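Local coordinates for protein isoprenyl transferase (Helicobacter pylori, PDB 2D2R) that probably condenses isopentenyl diphosphate with allylic diphosphates, in a magnesium-dependent reaction, to build undecaprenyl diphosphate, at residues His58-Leu63 and Lys133-Val138; Arg104-Gly109 and Gln124-Thr129. One frame throughout, in Å; residues are numbered along the deposited sequence.

Contact 1: residues His58-Leu63 and Lys133-Val138; sequences HKLECL and KDFTQV
Cys62 and Leu63 pair with Thr136 and Gln137 where two neighbouring parallel strands of the central sheet begin, in the alpha/beta fold of this prenyltransferase. The hydrogen bonds zigzag between the strands. Thr136 N gives to Glu61 O (3.0 Å), a bent bond whose donor lies above the carbonyl plane, and Thr136 O takes the amide of Leu63 at 2.9 Å from Leu63 N. The shortest and straightest follows, Val138 N to Leu63 O at 2.7 Å with 171° at the hydrogen. Thr136 and Leu63 thus spend both backbone polar groups across this seam, while Cys62 turns its own toward Lys17 and Leu19.

Cys62 and Thr136 share one face of the sheet, where the compact SG of Cys62 packs 3.8 Å from CG2 of Val138; beta-branched Thr136 and Val138 suit an extended strand. On the face of Leu63 and Gln137, the ring of Phe135 lies against Leu63 and the loop residue Leu60. With CG anti to the backbone N (chi1 174°), the ring reaches against the loop that leads into strand 62-66: CE1 meets CD2 of Leu60 at 3.5 Å, CZ lies 3.9 Å from CB of Leu63, and the C-H edge at CD1 faces the carbonyl oxygen of Leu60 (3.1 Å). Glu61, at the partly exposed border, instead sends its carboxylate to a salt bridge with Lys17.

Helix 37-56 packs on this second face, its Cys55 against Leu60 and Phe135 and its Leu48 and Thr52 against Gln137, while strands 18-22 and 104-108 continue the sheet on either side of the pair.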
loop_
_atom_site.group_PDB
_atom_site.type_symbol
_atom_site.label_atom_id
_atom_site.label_comp_id
_atom_site.label_asym_id
_atom_site.label_seq_id
_atom_site.Cartn_x
_atom_site.Cartn_y
_atom_site.Cartn_z
ATOM N N HIS A 58 -4.474 -25.506 6.485
ATOM C CA HIS A 58 -4.554 -24.810 7.739
ATOM C C HIS A 58 -5.733 -23.890 7.856
ATOM O O HIS A 58 -5.789 -23.065 8.757
ATOM C CB HIS A 58 -3.239 -24.089 8.008
ATOM C CG HIS A 58 -2.141 -25.001 8.478
ATOM N ND1 HIS A 58 -1.895 -25.243 9.814
ATOM C CD2 HIS A 58 -1.252 -25.762 7.791
ATOM C CE1 HIS A 58 -0.903 -26.112 9.930
ATOM N NE2 HIS A 58 -0.495 -26.443 8.716
ATOM N N LYS A 59 -6.701 -24.072 6.964
ATOM C CA LYS A 59 -7.933 -23.281 6.961
ATOM C C LYS A 59 -7.701 -21.816 6.583
ATOM O O LYS A 59 -8.227 -20.911 7.220
ATOM C CB LYS A 59 -8.620 -23.348 8.337
ATOM C CG LYS A 59 -10.136 -23.662 8.309
ATOM C CD LYS A 59 -10.771 -23.512 9.718
ATOM C CE LYS A 59 -11.952 -24.468 9.942
ATOM N NZ LYS A 59 -12.978 -24.428 8.848
ATOM N N LEU A 60 -6.881 -21.586 5.564
ATOM C CA LEU A 60 -6.634 -20.224 5.099
ATOM C C LEU A 60 -7.713 -20.119 4.043
ATOM O O LEU A 60 -8.011 -21.102 3.375
ATOM C CB LEU A 60 -5.261 -20.119 4.425
ATOM C CG LEU A 60 -4.684 -18.721 4.213
ATOM C CD1 LEU A 60 -3.726 -18.389 5.375
ATOM C CD2 LEU A 60 -3.925 -18.655 2.878
ATOM N N GLU A 61 -8.328 -18.974 3.869
ATOM C CA GLU A 61 -9.333 -18.948 2.836
ATOM C C GLU A 61 -8.759 -18.461 1.487
ATOM O O GLU A 61 -9.294 -18.798 0.422
ATOM C CB GLU A 61 -10.521 -18.071 3.266
ATOM C CG GLU A 61 -11.292 -18.576 4.457
ATOM C CD GLU A 61 -12.344 -17.561 4.951
ATOM O OE1 GLU A 61 -12.689 -16.599 4.190
ATOM O OE2 GLU A 61 -12.830 -17.721 6.096
ATOM N N CYS A 62 -7.651 -17.696 1.531
ATOM C CA CYS A 62 -7.080 -17.143 0.300
ATOM C C CYS A 62 -5.583 -16.838 0.442
ATOM O O CYS A 62 -5.146 -16.338 1.467
ATOM C CB CYS A 62 -7.832 -15.852 -0.085
ATOM S SG CYS A 62 -7.517 -15.292 -1.726
ATOM N N LEU A 63 -4.816 -17.133 -0.592
ATOM C CA LEU A 63 -3.390 -16.895 -0.592
ATOM C C LEU A 63 -3.129 -16.279 -1.956
ATOM O O LEU A 63 -3.466 -16.885 -2.982
ATOM C CB LEU A 63 -2.633 -18.236 -0.461
ATOM C CG LEU A 63 -1.100 -18.160 -0.508
ATOM C CD1 LEU A 63 -0.628 -17.416 0.770
ATOM C CD2 LEU A 63 -0.448 -19.584 -0.581
ATOM N N LYS A 133 -14.470 -24.257 -2.914
ATOM C CA LYS A 133 -14.872 -23.002 -2.293
ATOM C C LYS A 133 -14.215 -22.679 -0.950
ATOM O O LYS A 133 -14.308 -21.551 -0.478
ATOM C CB LYS A 133 -16.394 -22.961 -2.168
ATOM C CG LYS A 133 -17.029 -24.314 -1.900
ATOM C CD LYS A 133 -18.512 -24.263 -2.240
ATOM C CE LYS A 133 -19.185 -25.620 -2.112
ATOM N NZ LYS A 133 -18.522 -26.666 -2.959
ATOM N N ASP A 134 -13.521 -23.638 -0.351
ATOM C CA ASP A 134 -12.875 -23.359 0.924
ATOM C C ASP A 134 -11.592 -22.518 0.822
ATOM O O ASP A 134 -11.518 -21.445 1.423
ATOM C CB ASP A 134 -12.593 -24.663 1.661
ATOM C CG ASP A 134 -13.865 -25.472 1.915
ATOM O OD1 ASP A 134 -14.854 -24.882 2.429
ATOM O OD2 ASP A 134 -13.870 -26.689 1.593
ATOM N N PHE A 135 -10.614 -22.985 0.044
ATOM C CA PHE A 135 -9.331 -22.301 -0.121
ATOM C C PHE A 135 -9.071 -21.924 -1.570
ATOM O O PHE A 135 -9.331 -22.727 -2.475
ATOM C CB PHE A 135 -8.192 -23.217 0.382
ATOM C CG PHE A 135 -6.786 -22.697 0.135
ATOM C CD1 PHE A 135 -6.251 -21.667 0.914
ATOM C CD2 PHE A 135 -5.964 -23.303 -0.823
ATOM C CE1 PHE A 135 -4.909 -21.250 0.750
ATOM C CE2 PHE A 135 -4.634 -22.909 -1.002
ATOM C CZ PHE A 135 -4.101 -21.873 -0.206
ATOM N N THR A 136 -8.556 -20.705 -1.774
ATOM C CA THR A 136 -8.212 -20.214 -3.098
ATOM C C THR A 136 -6.750 -19.749 -3.152
ATOM O O THR A 136 -6.235 -19.121 -2.205
ATOM C CB THR A 136 -9.045 -19.001 -3.526
ATOM O OG1 THR A 136 -10.437 -19.330 -3.583
ATOM C CG2 THR A 136 -8.566 -18.509 -4.912
ATOM N N GLN A 137 -6.085 -20.070 -4.253
ATOM C CA GLN A 137 -4.710 -19.619 -4.460
ATOM C C GLN A 137 -4.845 -18.702 -5.655
ATOM O O GLN A 137 -5.390 -19.102 -6.682
ATOM C CB GLN A 137 -3.733 -20.758 -4.797
ATOM C CG GLN A 137 -2.282 -20.257 -4.949
ATOM C CD GLN A 137 -1.479 -20.969 -6.032
ATOM O OE1 GLN A 137 -1.824 -20.939 -7.219
ATOM N NE2 GLN A 137 -0.411 -21.625 -5.615
ATOM N N VAL A 138 -4.366 -17.469 -5.499
ATOM C CA VAL A 138 -4.411 -16.480 -6.542
ATOM C C VAL A 138 -2.991 -16.185 -6.984
ATOM O O VAL A 138 -2.112 -15.978 -6.133
ATOM C CB VAL A 138 -5.068 -15.157 -6.032
ATOM C CG1 VAL A 138 -5.268 -14.185 -7.203
ATOM C CG2 VAL A 138 -6.399 -15.470 -5.304
#

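Contact 2: residues Arg104-Gly109 and Gln124-Thr129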
loop_
_atom_site.group_PDB
_atom_site.type_symbol
_atom_site.label_atom_id
_atom_site.label_comp_id
_atom_site.label_asym_id
_atom_site.label_seq_id
_atom_site.Cartn_x
_atom_site.Cartn_y
_atom_site.Cartn_z
ATOM N N ARG A 104 -8.791 -23.977 -5.259
ATOM C CA ARG A 104 -9.320 -23.238 -6.400
ATOM C C ARG A 104 -8.240 -22.324 -6.993
ATOM O O ARG A 104 -7.476 -21.729 -6.240
ATOM C CB ARG A 104 -10.500 -22.403 -5.967
ATOM C CG ARG A 104 -11.068 -21.647 -7.089
ATOM C CD ARG A 104 -12.347 -20.990 -6.712
ATOM N NE ARG A 104 -12.864 -20.359 -7.903
ATOM C CZ ARG A 104 -13.991 -19.662 -7.958
ATOM N NH1 ARG A 104 -14.750 -19.490 -6.859
ATOM N NH2 ARG A 104 -14.368 -19.159 -9.126
ATOM N N PHE A 105 -8.197 -22.195 -8.325
ATOM C CA PHE A 105 -7.195 -21.366 -8.961
ATOM C C PHE A 105 -7.706 -20.068 -9.555
ATOM O O PHE A 105 -8.708 -20.027 -10.238
ATOM C CB PHE A 105 -6.469 -22.157 -10.053
ATOM C CG PHE A 105 -5.544 -21.320 -10.898
ATOM C CD1 PHE A 105 -4.328 -20.849 -10.381
ATOM C CD2 PHE A 105 -5.896 -20.983 -12.201
ATOM C CE1 PHE A 105 -3.489 -20.061 -11.158
ATOM C CE2 PHE A 105 -5.062 -20.189 -12.990
ATOM C CZ PHE A 105 -3.853 -19.729 -12.461
ATOM N N ARG A 106 -7.004 -18.979 -9.288
ATOM C CA ARG A 106 -7.413 -17.718 -9.865
ATOM C C ARG A 106 -6.188 -16.914 -10.272
ATOM O O ARG A 106 -5.193 -16.930 -9.575
ATOM C CB ARG A 106 -8.255 -16.949 -8.851
ATOM C CG ARG A 106 -9.096 -15.834 -9.440
ATOM C CD ARG A 106 -10.385 -15.628 -8.590
ATOM N NE ARG A 106 -10.842 -14.251 -8.701
ATOM C CZ ARG A 106 -11.883 -13.743 -8.048
ATOM N NH1 ARG A 106 -12.602 -14.502 -7.232
ATOM N NH2 ARG A 106 -12.184 -12.457 -8.191
ATOM N N ALA A 107 -6.252 -16.286 -11.439
ATOM C CA ALA A 107 -5.188 -15.420 -11.938
ATOM C C ALA A 107 -5.675 -13.970 -11.903
ATOM O O ALA A 107 -6.860 -13.704 -12.184
ATOM C CB ALA A 107 -4.856 -15.772 -13.399
ATOM N N ILE A 108 -4.768 -13.046 -11.550
ATOM C CA ILE A 108 -5.055 -11.626 -11.566
ATOM C C ILE A 108 -3.891 -10.964 -12.266
ATOM O O ILE A 108 -2.766 -11.467 -12.271
ATOM C CB ILE A 108 -5.280 -11.021 -10.128
ATOM C CG1 ILE A 108 -4.042 -11.135 -9.241
ATOM C CG2 ILE A 108 -6.477 -11.720 -9.481
ATOM C CD1 ILE A 108 -4.256 -10.526 -7.820
ATOM N N GLY A 109 -4.168 -9.852 -12.912
ATOM C CA GLY A 109 -3.137 -9.172 -13.647
ATOM C C GLY A 109 -3.746 -8.883 -14.990
ATOM O O GLY A 109 -4.912 -9.215 -15.223
ATOM N N GLN A 124 -8.674 -22.038 -18.420
ATOM C CA GLN A 124 -9.110 -23.402 -18.184
ATOM C C GLN A 124 -8.826 -23.934 -16.810
ATOM O O GLN A 124 -9.642 -24.669 -16.253
ATOM C CB GLN A 124 -8.525 -24.340 -19.236
ATOM C CG GLN A 124 -9.162 -24.134 -20.608
ATOM C CD GLN A 124 -9.886 -25.366 -21.085
ATOM O OE1 GLN A 124 -9.282 -26.438 -21.245
ATOM N NE2 GLN A 124 -11.183 -25.229 -21.312
ATOM N N LEU A 125 -7.681 -23.584 -16.235
ATOM C CA LEU A 125 -7.405 -24.097 -14.898
ATOM C C LEU A 125 -8.422 -23.456 -13.961
ATOM O O LEU A 125 -8.814 -24.054 -12.968
ATOM C CB LEU A 125 -5.979 -23.767 -14.458
ATOM C CG LEU A 125 -5.466 -24.398 -13.166
ATOM C CD1 LEU A 125 -5.544 -25.906 -13.256
ATOM C CD2 LEU A 125 -4.017 -23.977 -12.938
ATOM N N GLU A 126 -8.853 -22.244 -14.310
ATOM C CA GLU A 126 -9.848 -21.518 -13.518
ATOM C C GLU A 126 -11.178 -22.259 -13.576
ATOM O O GLU A 126 -11.748 -22.601 -12.543
ATOM C CB GLU A 126 -9.996 -20.084 -14.029
ATOM C CG GLU A 126 -8.858 -19.159 -13.548
ATOM C CD GLU A 126 -8.998 -17.729 -14.040
ATOM O OE1 GLU A 126 -8.592 -16.797 -13.294
ATOM O OE2 GLU A 126 -9.505 -17.534 -15.179
ATOM N N ASN A 127 -11.649 -22.517 -14.791
ATOM C CA ASN A 127 -12.893 -23.257 -15.009
ATOM C C ASN A 127 -12.853 -24.538 -14.185
ATOM O O ASN A 127 -13.714 -24.782 -13.334
ATOM C CB ASN A 127 -13.039 -23.642 -16.496
ATOM C CG ASN A 127 -13.962 -22.694 -17.282
ATOM O OD1 ASN A 127 -13.568 -21.599 -17.686
ATOM N ND2 ASN A 127 -15.201 -23.126 -17.496
ATOM N N ASP A 128 -11.826 -25.341 -14.429
ATOM C CA ASP A 128 -11.650 -26.626 -13.776
ATOM C C ASP A 128 -11.609 -26.676 -12.264
ATOM O O ASP A 128 -11.946 -27.701 -11.658
ATOM C CB ASP A 128 -10.384 -27.276 -14.315
ATOM C CG ASP A 128 -10.547 -27.772 -15.744
ATOM O OD1 ASP A 128 -11.353 -27.191 -16.512
ATOM O OD2 ASP A 128 -9.850 -28.746 -16.098
ATOM N N THR A 129 -11.189 -25.579 -11.647
ATOM C CA THR A 129 -11.056 -25.547 -10.203
ATOM C C THR A 129 -12.107 -24.700 -9.496
ATOM O O THR A 129 -12.174 -24.693 -8.276
ATOM C CB THR A 129 -9.676 -25.005 -9.841
ATOM O OG1 THR A 129 -9.627 -23.613 -10.187
ATOM C CG2 THR A 129 -8.598 -25.739 -10.631
HETATM O O HOH W 1 -11.393 -20.789 -10.253
#
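Phe105 and Leu125 make the tight apolar half of this contact, in which helix 116-129 packs against strand 104-108. CD2 of Leu125 sits over one face of the Phe105 ring, 3.7 Å from its centroid, a CH-pi contact, while the Glu126 CG methylene comes obliquely to within 3.7 Å of ring atom CD2.

Thr129 accepts from Phe105 N at its OG1 (2.7 Å); chi1 of 69° sets this hydroxyl between its own N and carbonyl carbon, facing the strand. Glu126, about one turn earlier in the helix and extended beyond CG, reaches two residues along the strand, accepting from Ala107 N at OE1 (3.0 Å, 173° at the hydrogen) on the anti side of the carboxylate.

The other side is looser and partly exposed. There a water receives Arg104 NE at 2.8 Å and donates to Phe105 O and Glu126 O, adding a solvent-mediated bridge between strand and helix. Arg106, directed away from the helix at its CB, hydrogen-bonds through NH2 to the backbone oxygens of Arg181 and Asp179.

Strand and helix run roughly antiparallel (148°), with helix 80-100 closing over Phe105 and Leu125 through Leu91 and Tyr98, and strand 136-140 flanking strand 104-108.

From the N terminus the chain runs through strand 18-22 and helix 37-56 before residues 58-63 lead into strand 62-66, then passes through helix 80-100 to strand 104-108 and turns back along helix 116-129. Contact 2 closes first, a short loop of 14 residues, as 124-129 folds onto 104-109. Only then does the chain reach 133-138 and close contact 1, whose 69-residue loop holds contact 2 nested inside it. Strand 136-140 completes a beta-alpha-beta unit by slotting between strands 62-66 and 104-108. It joins the contacts directly: Gln137 N probably bonds to Arg104 O, Gln137 O to Arg106 N, and Val138 packs on Ile108. Together they tie the sheet's interior to the chain's outermost strand and helix 116-129.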